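Local coordinates for protein D-alanyl transferase DltD (Enterococcus faecium TX0133A04, PDB 6PFX) that probably takes part in the D-alanylation of lipoteichoic acid in the Gram-positive cell envelope, as a membrane-associated D-alanyl transferase of the DltD family, at residues S49-S52 against S57-A60; Y127-S132 against Y142-L147; S151-N156 against A161-I166; K211-Q216 against S223-Q228. All coordinates share one frame; numbering follows the deposited sequence.

Contact 1. Residues S49-S52 against S57-A60; sequences SRIS and SVLA
Val58 turns CG1 anti to its backbone N (chi1 -179°), which leaves CG2 beside that nitrogen and facing residues 49-52; in Ile51, with CG1 beside the backbone N (chi1 -50°), CG2 is anti to it and extends to meet Val58. The two branched side chains pass at a slant, touching through Ile51 CG2 and Val58 CG2 at 3.9 Å. A closer approach is made to the backbone, where Ser52 O lies 3.2 Å from Val58 CG2 and 3.6 Å from Val58 CB, a tight methyl-to-carbonyl contact with no hydrogen bond across the pair. CB of Ser52 points away from the helix, and its OG pairs with Phe54 N.

Just upstream, the chain bends in an inverse gamma turn centred on Arg50, closed by Ile51 N to Ser49 O at 2.8 Å. Arg50 grips Ser49 OG side-on with NE and NH1, both nearly in the guanidinium plane. Arg50 NH2 forms a salt bridge with Glu344, and Ser49 OG also bonds the carbonyl of Ser46, probably the nucleophile if the protein follows the SGNH-hydrolase pattern. The loop leaves strand 39-43 and folds against helix 56-62, with Ile206 of helix 203-210 touching both Ile51 and Val58, and strand 68-71 beside Ser57.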
loop_
_atom_site.group_PDB
_atom_site.type_symbol
_atom_site.label_atom_id
_atom_site.label_comp_id
_atom_site.label_asym_id
_atom_site.label_seq_id
_atom_site.Cartn_x
_atom_site.Cartn_y
_atom_site.Cartn_z
ATOM N N SER A 49 -1.133 -8.188 6.807
ATOM C CA SER A 49 -1.205 -8.918 8.065
ATOM C C SER A 49 -1.626 -10.375 7.890
ATOM O O SER A 49 -1.743 -11.094 8.889
ATOM C CB SER A 49 -2.191 -8.237 9.016
ATOM O OG SER A 49 -3.519 -8.474 8.585
ATOM N N ARG A 50 -1.855 -10.836 6.661
ATOM C CA ARG A 50 -2.329 -12.205 6.448
ATOM C C ARG A 50 -1.127 -13.148 6.497
ATOM O O ARG A 50 -0.628 -13.630 5.476
ATOM C CB ARG A 50 -3.091 -12.334 5.132
ATOM C CG ARG A 50 -4.295 -11.398 4.959
ATOM C CD ARG A 50 -5.336 -11.565 6.061
ATOM N NE ARG A 50 -4.926 -10.970 7.332
ATOM C CZ ARG A 50 -5.361 -11.374 8.524
ATOM N NH1 ARG A 50 -4.930 -10.771 9.625
ATOM N NH2 ARG A 50 -6.214 -12.389 8.615
ATOM N N ILE A 51 -0.667 -13.437 7.714
ATOM C CA ILE A 51 0.485 -14.317 7.896
ATOM C C ILE A 51 0.041 -15.764 7.697
ATOM O O ILE A 51 -0.792 -16.282 8.448
ATOM C CB ILE A 51 1.139 -14.137 9.275
ATOM C CG1 ILE A 51 1.413 -12.663 9.587
ATOM C CG2 ILE A 51 2.456 -14.946 9.343
ATOM C CD1 ILE A 51 2.597 -12.085 8.867
ATOM N N SER A 52 0.597 -16.409 6.682
ATOM C CA SER A 52 0.398 -17.811 6.358
ATOM C C SER A 52 1.766 -18.297 5.893
ATOM O O SER A 52 2.708 -17.495 5.794
ATOM C CB SER A 52 -0.605 -17.971 5.229
ATOM O OG SER A 52 -0.024 -17.631 3.982
ATOM N N SER A 57 7.013 -12.348 4.310
ATOM C CA SER A 57 7.970 -12.405 5.404
ATOM C C SER A 57 8.309 -13.845 5.770
ATOM O O SER A 57 9.446 -14.129 6.168
ATOM C CB SER A 57 7.408 -11.682 6.626
ATOM O OG SER A 57 7.124 -10.317 6.347
ATOM N N VAL A 58 7.340 -14.760 5.639
ATOM C CA VAL A 58 7.580 -16.167 5.955
ATOM C C VAL A 58 8.494 -16.803 4.912
ATOM O O VAL A 58 9.472 -17.478 5.248
ATOM C CB VAL A 58 6.256 -16.942 6.097
ATOM C CG1 VAL A 58 6.576 -18.410 6.461
ATOM C CG2 VAL A 58 5.345 -16.299 7.117
ATOM N N LEU A 59 8.213 -16.578 3.628
ATOM C CA LEU A 59 9.077 -17.144 2.598
ATOM C C LEU A 59 10.501 -16.608 2.705
ATOM O O LEU A 59 11.469 -17.364 2.573
ATOM C CB LEU A 59 8.495 -16.858 1.218
ATOM C CG LEU A 59 7.154 -17.529 0.930
ATOM C CD1 LEU A 59 6.620 -17.030 -0.395
ATOM C CD2 LEU A 59 7.279 -19.050 0.926
ATOM N N ALA A 60 10.654 -15.303 2.928
ATOM C CA ALA A 60 11.996 -14.739 3.003
ATOM C C ALA A 60 12.792 -15.360 4.144
ATOM O O ALA A 60 13.987 -15.640 3.998
ATOM C CB ALA A 60 11.917 -13.222 3.176
#

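Contact 2. Residues Y127-S132 against Y142-L147; sequences YDWLFS and YLARRL
Trp129 spans the gap in a helical hairpin, its indole reaching from helix 123-132 to Leu143 and Leu147 of helix 138-147. The two segments run roughly antiparallel, with 145° between their directions, and their axes stay 12.9 Å apart, so a large side chain is what closes the distance.

The Trp129 indole contributes the largest buried surface. Leu143 CD2 sits squarely over one face of it, 3.5 Å from the centroid of the six-membered ring and 6° off the normal, a well-formed CH-pi contact. With CG anti to its backbone N (chi1 177°), Leu143 heads straight for the indole. On the opposite face lies Leu130 CD2, 3.6 Å above the plane and displaced toward the rim, so aliphatic methyls sandwich the ring. Leu147, one turn beyond Leu143, adds CD1 at 3.7 Å from Trp129 CZ3, approaching obliquely.

Arg87 of helix 79-89 touches the Trp129 side chain, and Tyr83 and Met84 pack on Leu143. Trp129 NE1 bonds Asp140 OD1 just before residues 142-147. At the helix end, Trp129 O accepts both Ser132 N and Ser132 OG; the hydroxyl, also bonded by Arg87 NH2, donates at 2.6 Å on a lone pair in the carbonyl plane.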
loop_
_atom_site.group_PDB
_atom_site.type_symbol
_atom_site.label_atom_id
_atom_site.label_comp_id
_atom_site.label_asym_id
_atom_site.label_seq_id
_atom_site.Cartn_x
_atom_site.Cartn_y
_atom_site.Cartn_z
ATOM N N TYR A 127 4.918 17.826 9.047
ATOM C CA TYR A 127 5.930 18.849 9.269
ATOM C C TYR A 127 7.250 18.455 8.615
ATOM O O TYR A 127 7.959 19.309 8.067
ATOM C CB TYR A 127 6.125 19.077 10.768
ATOM C CG TYR A 127 4.954 19.677 11.518
ATOM C CD1 TYR A 127 3.770 20.006 10.876
ATOM C CD2 TYR A 127 5.049 19.922 12.885
ATOM C CE1 TYR A 127 2.718 20.550 11.566
ATOM C CE2 TYR A 127 3.999 20.483 13.579
ATOM C CZ TYR A 127 2.836 20.782 12.915
ATOM O OH TYR A 127 1.775 21.321 13.592
ATOM N N ASP A 128 7.592 17.163 8.654
ATOM C CA ASP A 128 8.763 16.694 7.926
ATOM C C ASP A 128 8.726 17.189 6.483
ATOM O O ASP A 128 9.722 17.691 5.950
ATOM C CB ASP A 128 8.803 15.162 7.896
ATOM C CG ASP A 128 9.316 14.531 9.187
ATOM O OD1 ASP A 128 9.926 15.222 10.027
ATOM O OD2 ASP A 128 9.097 13.310 9.343
ATOM N N TRP A 129 7.576 17.016 5.828
ATOM C CA TRP A 129 7.419 17.434 4.441
ATOM C C TRP A 129 7.607 18.936 4.305
ATOM O O TRP A 129 8.393 19.402 3.475
ATOM C CB TRP A 129 6.031 17.009 3.970
ATOM C CG TRP A 129 5.494 17.760 2.804
ATOM C CD1 TRP A 129 6.061 17.878 1.563
ATOM C CD2 TRP A 129 4.248 18.469 2.746
ATOM N NE1 TRP A 129 5.246 18.631 0.747
ATOM C CE2 TRP A 129 4.131 19.006 1.451
ATOM C CE3 TRP A 129 3.225 18.709 3.668
ATOM C CZ2 TRP A 129 3.029 19.769 1.053
ATOM C CZ3 TRP A 129 2.132 19.468 3.269
ATOM C CH2 TRP A 129 2.045 19.986 1.974
ATOM N N LEU A 130 6.922 19.711 5.146
ATOM C CA LEU A 130 6.994 21.163 5.034
ATOM C C LEU A 130 8.424 21.666 5.187
ATOM O O LEU A 130 8.855 22.556 4.445
ATOM C CB LEU A 130 6.094 21.819 6.078
ATOM C CG LEU A 130 4.594 21.607 5.897
ATOM C CD1 LEU A 130 3.809 22.196 7.062
ATOM C CD2 LEU A 130 4.095 22.213 4.604
ATOM N N PHE A 131 9.164 21.144 6.167
ATOM C CA PHE A 131 10.543 21.582 6.379
ATOM C C PHE A 131 11.489 21.034 5.321
ATOM O O PHE A 131 12.599 21.561 5.182
ATOM C CB PHE A 131 11.007 21.214 7.795
ATOM C CG PHE A 131 10.395 22.077 8.873
ATOM C CD1 PHE A 131 10.876 23.355 9.124
ATOM C CD2 PHE A 131 9.341 21.616 9.635
ATOM C CE1 PHE A 131 10.302 24.154 10.109
ATOM C CE2 PHE A 131 8.772 22.413 10.619
ATOM C CZ PHE A 131 9.256 23.676 10.856
ATOM N N SER A 132 11.058 20.024 4.557
ATOM C CA SER A 132 11.864 19.444 3.492
ATOM C C SER A 132 11.747 20.218 2.188
ATOM O O SER A 132 12.649 20.128 1.345
ATOM C CB SER A 132 11.410 18.001 3.208
ATOM O OG SER A 132 10.277 17.948 2.341
ATOM N N TYR A 142 -0.891 19.850 -4.850
ATOM C CA TYR A 142 -1.985 18.894 -4.763
ATOM C C TYR A 142 -2.157 18.403 -3.331
ATOM O O TYR A 142 -3.273 18.357 -2.806
ATOM C CB TYR A 142 -1.752 17.717 -5.718
ATOM C CG TYR A 142 -2.812 16.668 -5.566
ATOM C CD1 TYR A 142 -4.066 16.828 -6.143
ATOM C CD2 TYR A 142 -2.578 15.532 -4.810
ATOM C CE1 TYR A 142 -5.052 15.883 -5.976
ATOM C CE2 TYR A 142 -3.567 14.572 -4.633
ATOM C CZ TYR A 142 -4.799 14.757 -5.227
ATOM O OH TYR A 142 -5.808 13.835 -5.082
ATOM N N LEU A 143 -1.056 18.013 -2.687
ATOM C CA LEU A 143 -1.159 17.542 -1.313
ATOM C C LEU A 143 -1.736 18.618 -0.402
ATOM O O LEU A 143 -2.563 18.322 0.466
ATOM C CB LEU A 143 0.203 17.087 -0.812
ATOM C CG LEU A 143 0.250 16.638 0.645
ATOM C CD1 LEU A 143 -0.671 15.465 0.861
ATOM C CD2 LEU A 143 1.699 16.298 0.980
ATOM N N ALA A 144 -1.307 19.874 -0.566
ATOM C CA ALA A 144 -1.849 20.937 0.275
ATOM C C ALA A 144 -3.346 21.081 0.052
ATOM O O ALA A 144 -4.118 21.206 1.009
ATOM C CB ALA A 144 -1.141 22.263 -0.002
ATOM N N ARG A 145 -3.771 21.014 -1.212
ATOM C CA ARG A 145 -5.190 21.081 -1.536
ATOM C C ARG A 145 -5.954 19.954 -0.863
ATOM O O ARG A 145 -7.048 20.163 -0.322
ATOM C CB ARG A 145 -5.373 20.995 -3.053
ATOM C CG ARG A 145 -5.116 22.289 -3.783
ATOM C CD ARG A 145 -5.846 22.358 -5.121
ATOM N NE ARG A 145 -5.532 21.261 -6.038
ATOM C CZ ARG A 145 -4.416 21.174 -6.761
ATOM N NH1 ARG A 145 -3.480 22.110 -6.664
ATOM N NH2 ARG A 145 -4.232 20.148 -7.580
ATOM N N ARG A 146 -5.391 18.752 -0.875
ATOM C CA ARG A 146 -6.082 17.623 -0.274
ATOM C C ARG A 146 -6.150 17.775 1.234
ATOM O O ARG A 146 -7.210 17.587 1.842
ATOM C CB ARG A 146 -5.357 16.334 -0.623
ATOM C CG ARG A 146 -5.566 15.875 -2.034
ATOM C CD ARG A 146 -6.979 15.343 -2.211
ATOM N NE ARG A 146 -7.136 13.951 -1.789
ATOM C CZ ARG A 146 -8.222 13.456 -1.199
ATOM N NH1 ARG A 146 -9.253 14.238 -0.916
ATOM N NH2 ARG A 146 -8.267 12.177 -0.873
ATOM N N LEU A 147 -5.017 18.095 1.860
ATOM C CA LEU A 147 -4.984 18.178 3.312
ATOM C C LEU A 147 -5.971 19.206 3.824
ATOM O O LEU A 147 -6.568 19.004 4.887
ATOM C CB LEU A 147 -3.573 18.538 3.782
ATOM C CG LEU A 147 -2.540 17.443 3.557
ATOM C CD1 LEU A 147 -1.156 17.875 3.927
ATOM C CD2 LEU A 147 -2.878 16.176 4.363
#

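Contact 3. Residues S151-N156 against A161-I166; sequences SKVKEN and AILQTI
The flat amide of Gln164 turns its nitrogen toward the ammonium of Lys154, with NE2 and NZ 4.3 Å apart. Both are donors, so this is a loose approach with no hydrogen bond, in which the two ends only come near each other at the solvent-facing margin. Lys154 bends at each of its first three torsions before its last bond straightens out, and this coiled path carries NZ across to helix 157-167; Gln164, likewise folded (chi2 -70°), meets it with the amide end. The second flat group, the amide of Asn156, is the N-cap of helix 157-167: OD1 accepts from Leu159 N, while ND2 reaches Tyr127 OH of helix 123-132, so both ends of the amide are used and its rotation is set.

Beneath this polar margin lies the buried part. Val153 CG1 and Leu163 CD1 meet at 3.5 Å, a tight methyl-to-methyl contact in which the two side chains cross at about a right angle. The Val153 rotamer, with CG1 anti to the backbone N (chi1 169°), aims that methyl at Leu163. The pair lies in the corner between two consecutive helices, the short one at 151-154 and helix 157-167; Asn156 N to Val153 O, 3.0 Å, helps to make the bend.

Around this corner, Phe117 of helix 114-120 packs on Val153, which also touches Leu159. Leu163 packs on Trp129, and Ile162 and Ile166 on Leu130, so that helix 123-132 flanks helix 157-167, while Pro172 from a loop reaches both isoleucines.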
loop_
_atom_site.group_PDB
_atom_site.type_symbol
_atom_site.label_atom_id
_atom_site.label_comp_id
_atom_site.label_asym_id
_atom_site.label_seq_id
_atom_site.Cartn_x
_atom_site.Cartn_y
_atom_site.Cartn_z
ATOM N N SER A 151 -10.923 17.926 8.241
ATOM C CA SER A 151 -11.142 18.770 9.410
ATOM C C SER A 151 -10.016 18.645 10.425
ATOM O O SER A 151 -9.677 19.628 11.095
ATOM C CB SER A 151 -12.489 18.425 10.045
ATOM O OG SER A 151 -13.541 18.719 9.144
ATOM N N LYS A 152 -9.421 17.458 10.557
ATOM C CA LYS A 152 -8.346 17.296 11.528
ATOM C C LYS A 152 -7.184 18.225 11.211
ATOM O O LYS A 152 -6.530 18.738 12.125
ATOM C CB LYS A 152 -7.881 15.842 11.566
ATOM C CG LYS A 152 -7.069 15.491 12.801
ATOM C CD LYS A 152 -7.078 13.993 13.056
ATOM C CE LYS A 152 -6.681 13.678 14.490
ATOM N NZ LYS A 152 -6.725 12.218 14.783
ATOM N N VAL A 153 -6.916 18.460 9.926
ATOM C CA VAL A 153 -5.867 19.400 9.540
ATOM C C VAL A 153 -6.288 20.828 9.862
ATOM O O VAL A 153 -5.487 21.630 10.358
ATOM C CB VAL A 153 -5.542 19.212 8.047
ATOM C CG1 VAL A 153 -4.658 20.347 7.522
ATOM C CG2 VAL A 153 -4.882 17.858 7.810
ATOM N N LYS A 154 -7.559 21.159 9.596
ATOM C CA LYS A 154 -8.089 22.495 9.831
ATOM C C LYS A 154 -8.097 22.877 11.309
ATOM O O LYS A 154 -8.163 24.070 11.629
ATOM C CB LYS A 154 -9.534 22.591 9.308
ATOM C CG LYS A 154 -9.745 22.317 7.814
ATOM C CD LYS A 154 -9.108 23.374 6.916
ATOM C CE LYS A 154 -9.702 24.760 7.145
ATOM N NZ LYS A 154 -9.239 25.754 6.134
ATOM N N GLU A 155 -8.051 21.898 12.218
ATOM C CA GLU A 155 -7.949 22.217 13.633
ATOM C C GLU A 155 -6.711 23.049 13.937
ATOM O O GLU A 155 -6.668 23.745 14.958
ATOM C CB GLU A 155 -7.822 20.941 14.463
ATOM C CG GLU A 155 -9.024 20.030 14.453
ATOM C CD GLU A 155 -8.753 18.741 15.217
ATOM O OE1 GLU A 155 -7.743 18.678 15.954
ATOM O OE2 GLU A 155 -9.534 17.784 15.076
ATOM N N ASN A 156 -5.699 22.964 13.077
ATOM C CA ASN A 156 -4.390 23.578 13.286
ATOM C C ASN A 156 -4.310 24.821 12.411
ATOM O O ASN A 156 -4.047 24.728 11.211
ATOM C CB ASN A 156 -3.326 22.558 12.890
ATOM C CG ASN A 156 -1.925 22.987 13.256
ATOM O OD1 ASN A 156 -1.621 24.177 13.344
ATOM N ND2 ASN A 156 -1.053 22.009 13.466
ATOM N N ALA A 161 -2.740 27.948 7.448
ATOM C CA ALA A 161 -2.304 29.117 6.693
ATOM C C ALA A 161 -1.094 28.787 5.833
ATOM O O ALA A 161 -0.963 29.283 4.708
ATOM C CB ALA A 161 -1.992 30.269 7.645
ATOM N N ILE A 162 -0.201 27.942 6.345
ATOM C CA ILE A 162 0.939 27.504 5.550
ATOM C C ILE A 162 0.465 26.701 4.345
ATOM O O ILE A 162 0.935 26.907 3.220
ATOM C CB ILE A 162 1.941 26.740 6.437
ATOM C CG1 ILE A 162 2.685 27.723 7.351
ATOM C CG2 ILE A 162 2.883 25.934 5.570
ATOM C CD1 ILE A 162 3.326 27.056 8.540
ATOM N N LEU A 163 -0.505 25.808 4.547
ATOM C CA LEU A 163 -0.991 25.020 3.421
ATOM C C LEU A 163 -1.677 25.901 2.383
ATOM O O LEU A 163 -1.576 25.638 1.181
ATOM C CB LEU A 163 -1.954 23.937 3.889
ATOM C CG LEU A 163 -1.369 22.840 4.767
ATOM C CD1 LEU A 163 -2.475 21.883 5.213
ATOM C CD2 LEU A 163 -0.242 22.085 4.060
ATOM N N GLN A 164 -2.396 26.942 2.820
ATOM C CA GLN A 164 -2.986 27.875 1.861
ATOM C C GLN A 164 -1.919 28.563 1.004
ATOM O O GLN A 164 -2.121 28.791 -0.194
ATOM C CB GLN A 164 -3.844 28.909 2.594
ATOM C CG GLN A 164 -5.116 28.350 3.235
ATOM C CD GLN A 164 -6.167 27.933 2.220
ATOM O OE1 GLN A 164 -5.943 27.995 1.008
ATOM N NE2 GLN A 164 -7.322 27.500 2.712
ATOM N N THR A 165 -0.778 28.911 1.600
ATOM C CA THR A 165 0.324 29.497 0.837
ATOM C C THR A 165 0.821 28.536 -0.238
ATOM O O THR A 165 1.015 28.925 -1.397
ATOM C CB THR A 165 1.444 29.864 1.813
ATOM O OG1 THR A 165 0.965 30.854 2.736
ATOM C CG2 THR A 165 2.656 30.400 1.092
ATOM N N ILE A 166 1.033 27.271 0.135
ATOM C CA ILE A 166 1.511 26.263 -0.807
ATOM C C ILE A 166 0.480 25.999 -1.895
ATOM O O ILE A 166 0.823 25.837 -3.072
ATOM C CB ILE A 166 1.893 24.973 -0.048
ATOM C CG1 ILE A 166 3.067 25.271 0.879
ATOM C CG2 ILE A 166 2.156 23.864 -1.048
ATOM C CD1 ILE A 166 3.356 24.183 1.894
#

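Contact 4. Residues K211-Q216 against S223-Q228; sequences KRLPKQ and SILANQ
Leu225 carries the apolar contact, pointing from its helix at the loop and meeting Leu213 through the CD2 methyl of each, 4.2 Å apart. The two side chains cross nearly perpendicularly. Leu225 has CG anti to its backbone N (chi1 176°), and this torsion carries CD2 to both of its partners in the loop, Leu213 and the carbonyl of Arg212.

Packing of methyl against backbone comes next: Leu225 CD2 also rests 3.5 Å from Arg212 O, and no hydrogen bond crosses between the segments. The arrangement is a loop connecting helices 203-210 and 219-233, packed back on the second; it passes that helix at Arg212 to Pro214 and then moves away through Lys215 and Gln216. The chain through Leu213 and Pro214 is extended, with psi 150-157°. Leu222, a turn before Leu225, broadens the apolar patch by touching both Leu213 and Pro214, and Pro214 O is held by Tyr63 OH.

Charged and polar groups occupy the margins. Arg212 NH1 forms a salt bridge with Glu209 in the last turn of the preceding helix, and the arginine side chain also reaches Ile229 and Arg232 further along helix 219-233. On the helix, Ser223 OG bonds Lys352 NZ, and Ala226 packs on Trp351 and Lys352, joining this helix to helix 351-365.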
loop_
_atom_site.group_PDB
_atom_site.type_symbol
_atom_site.label_atom_id
_atom_site.label_comp_id
_atom_site.label_asym_id
_atom_site.label_seq_id
_atom_site.Cartn_x
_atom_site.Cartn_y
_atom_site.Cartn_z
ATOM N N LYS A 211 7.720 -23.271 9.685
ATOM C CA LYS A 211 7.944 -24.696 9.904
ATOM C C LYS A 211 7.052 -25.577 9.038
ATOM O O LYS A 211 7.311 -26.781 8.915
ATOM C CB LYS A 211 7.687 -25.037 11.372
ATOM C CG LYS A 211 8.644 -24.380 12.349
ATOM C CD LYS A 211 8.284 -24.748 13.783
ATOM C CE LYS A 211 9.234 -24.110 14.781
ATOM N NZ LYS A 211 8.841 -24.419 16.186
ATOM N N ARG A 212 6.001 -25.016 8.446
ATOM C CA ARG A 212 5.090 -25.799 7.621
ATOM C C ARG A 212 5.587 -25.961 6.196
ATOM O O ARG A 212 5.011 -26.756 5.447
ATOM C CB ARG A 212 3.711 -25.143 7.642
ATOM C CG ARG A 212 3.224 -24.882 9.058
ATOM C CD ARG A 212 1.961 -24.069 9.064
ATOM N NE ARG A 212 0.840 -24.829 8.531
ATOM C CZ ARG A 212 -0.377 -24.331 8.351
ATOM N NH1 ARG A 212 -0.628 -23.066 8.651
ATOM N NH2 ARG A 212 -1.339 -25.099 7.864
ATOM N N LEU A 213 6.665 -25.290 5.826
ATOM C CA LEU A 213 7.139 -25.253 4.454
ATOM C C LEU A 213 8.211 -26.303 4.199
ATOM O O LEU A 213 8.909 -26.736 5.121
ATOM C CB LEU A 213 7.743 -23.878 4.173
ATOM C CG LEU A 213 6.757 -22.712 4.198
ATOM C CD1 LEU A 213 7.492 -21.387 4.197
ATOM C CD2 LEU A 213 5.798 -22.823 3.009
ATOM N N PRO A 214 8.396 -26.704 2.941
ATOM C CA PRO A 214 9.484 -27.639 2.622
ATOM C C PRO A 214 10.846 -26.986 2.792
ATOM O O PRO A 214 11.004 -25.778 2.599
ATOM C CB PRO A 214 9.243 -27.986 1.145
ATOM C CG PRO A 214 7.873 -27.491 0.827
ATOM C CD PRO A 214 7.609 -26.346 1.747
ATOM N N LYS A 215 11.842 -27.816 3.133
ATOM C CA LYS A 215 13.199 -27.319 3.333
ATOM C C LYS A 215 13.712 -26.596 2.095
ATOM O O LYS A 215 14.411 -25.581 2.199
ATOM C CB LYS A 215 14.148 -28.481 3.640
ATOM C CG LYS A 215 14.006 -29.114 5.011
ATOM C CD LYS A 215 15.067 -30.205 5.197
ATOM C CE LYS A 215 14.976 -30.880 6.560
ATOM N NZ LYS A 215 16.012 -31.947 6.725
ATOM N N GLN A 216 13.407 -27.130 0.917
ATOM C CA GLN A 216 13.842 -26.556 -0.343
ATOM C C GLN A 216 12.651 -25.918 -1.035
ATOM O O GLN A 216 11.556 -26.488 -1.067
ATOM C CB GLN A 216 14.426 -27.633 -1.254
ATOM C CG GLN A 216 15.601 -28.369 -0.647
ATOM C CD GLN A 216 16.812 -27.473 -0.452
ATOM O OE1 GLN A 216 17.057 -26.551 -1.235
ATOM N NE2 GLN A 216 17.579 -27.744 0.599
ATOM N N SER A 223 2.492 -24.819 -4.079
ATOM C CA SER A 223 1.137 -24.667 -4.596
ATOM C C SER A 223 0.213 -25.746 -4.045
ATOM O O SER A 223 -0.919 -25.457 -3.635
ATOM C CB SER A 223 1.187 -24.735 -6.121
ATOM O OG SER A 223 -0.108 -24.682 -6.680
ATOM N N ILE A 224 0.684 -26.994 -4.025
ATOM C CA ILE A 224 -0.105 -28.087 -3.469
ATOM C C ILE A 224 -0.448 -27.806 -2.017
ATOM O O ILE A 224 -1.591 -28.001 -1.583
ATOM C CB ILE A 224 0.652 -29.416 -3.626
ATOM C CG1 ILE A 224 0.637 -29.850 -5.088
ATOM C CG2 ILE A 224 0.052 -30.480 -2.721
ATOM C CD1 ILE A 224 1.645 -30.926 -5.379
ATOM N N LEU A 225 0.532 -27.330 -1.245
ATOM C CA LEU A 225 0.292 -27.028 0.159
ATOM C C LEU A 225 -0.688 -25.872 0.298
ATOM O O LEU A 225 -1.581 -25.912 1.153
ATOM C CB LEU A 225 1.613 -26.718 0.865
ATOM C CG LEU A 225 1.501 -26.298 2.331
ATOM C CD1 LEU A 225 1.030 -27.420 3.198
ATOM C CD2 LEU A 225 2.850 -25.780 2.832
ATOM N N ALA A 226 -0.552 -24.841 -0.545
ATOM C CA ALA A 226 -1.482 -23.716 -0.484
ATOM C C ALA A 226 -2.911 -24.161 -0.785
ATOM O O ALA A 226 -3.869 -23.674 -0.167
ATOM C CB ALA A 226 -1.042 -22.599 -1.435
ATOM N N ASN A 227 -3.075 -25.062 -1.756
ATOM C CA ASN A 227 -4.398 -25.582 -2.066
ATOM C C ASN A 227 -4.934 -26.427 -0.919
ATOM O O ASN A 227 -6.129 -26.362 -0.604
ATOM C CB ASN A 227 -4.357 -26.399 -3.355
ATOM C CG ASN A 227 -4.292 -25.539 -4.594
ATOM O OD1 ASN A 227 -4.740 -24.393 -4.604
ATOM N ND2 ASN A 227 -3.774 -26.110 -5.667
ATOM N N GLN A 228 -4.064 -27.209 -0.263
ATOM C CA GLN A 228 -4.530 -28.021 0.858
ATOM C C GLN A 228 -4.978 -27.144 2.020
ATOM O O GLN A 228 -6.048 -27.364 2.600
ATOM C CB GLN A 228 -3.453 -28.996 1.323
ATOM C CG GLN A 228 -3.106 -30.080 0.326
ATOM C CD GLN A 228 -1.828 -30.827 0.689
ATOM O OE1 GLN A 228 -0.996 -30.331 1.449
ATOM N NE2 GLN A 228 -1.672 -32.029 0.146
#

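How the contacts relate
Following the chain from the N terminus, the four contacts close in series; none nests in or crosses another. Contact 1 closes a short loop where strand 39-43 leads into helix 56-62, beside the parallel sheet. Contacts 2 and 3 then fold consecutive helices between 123 and 167, their centres about 9 Å apart. They abut directly: Val153 CB lies 3.3 Å from Leu147 O, and Leu130 CD2 meets Ile166 CD1 at 3.4 Å. Contact 4 closes the loop between helices 203-210 and 219-233 and returns to contact 1, where Leu213 CD1 packs on Val58 CG1. The two clusters lie on opposite sides of the chain's centre.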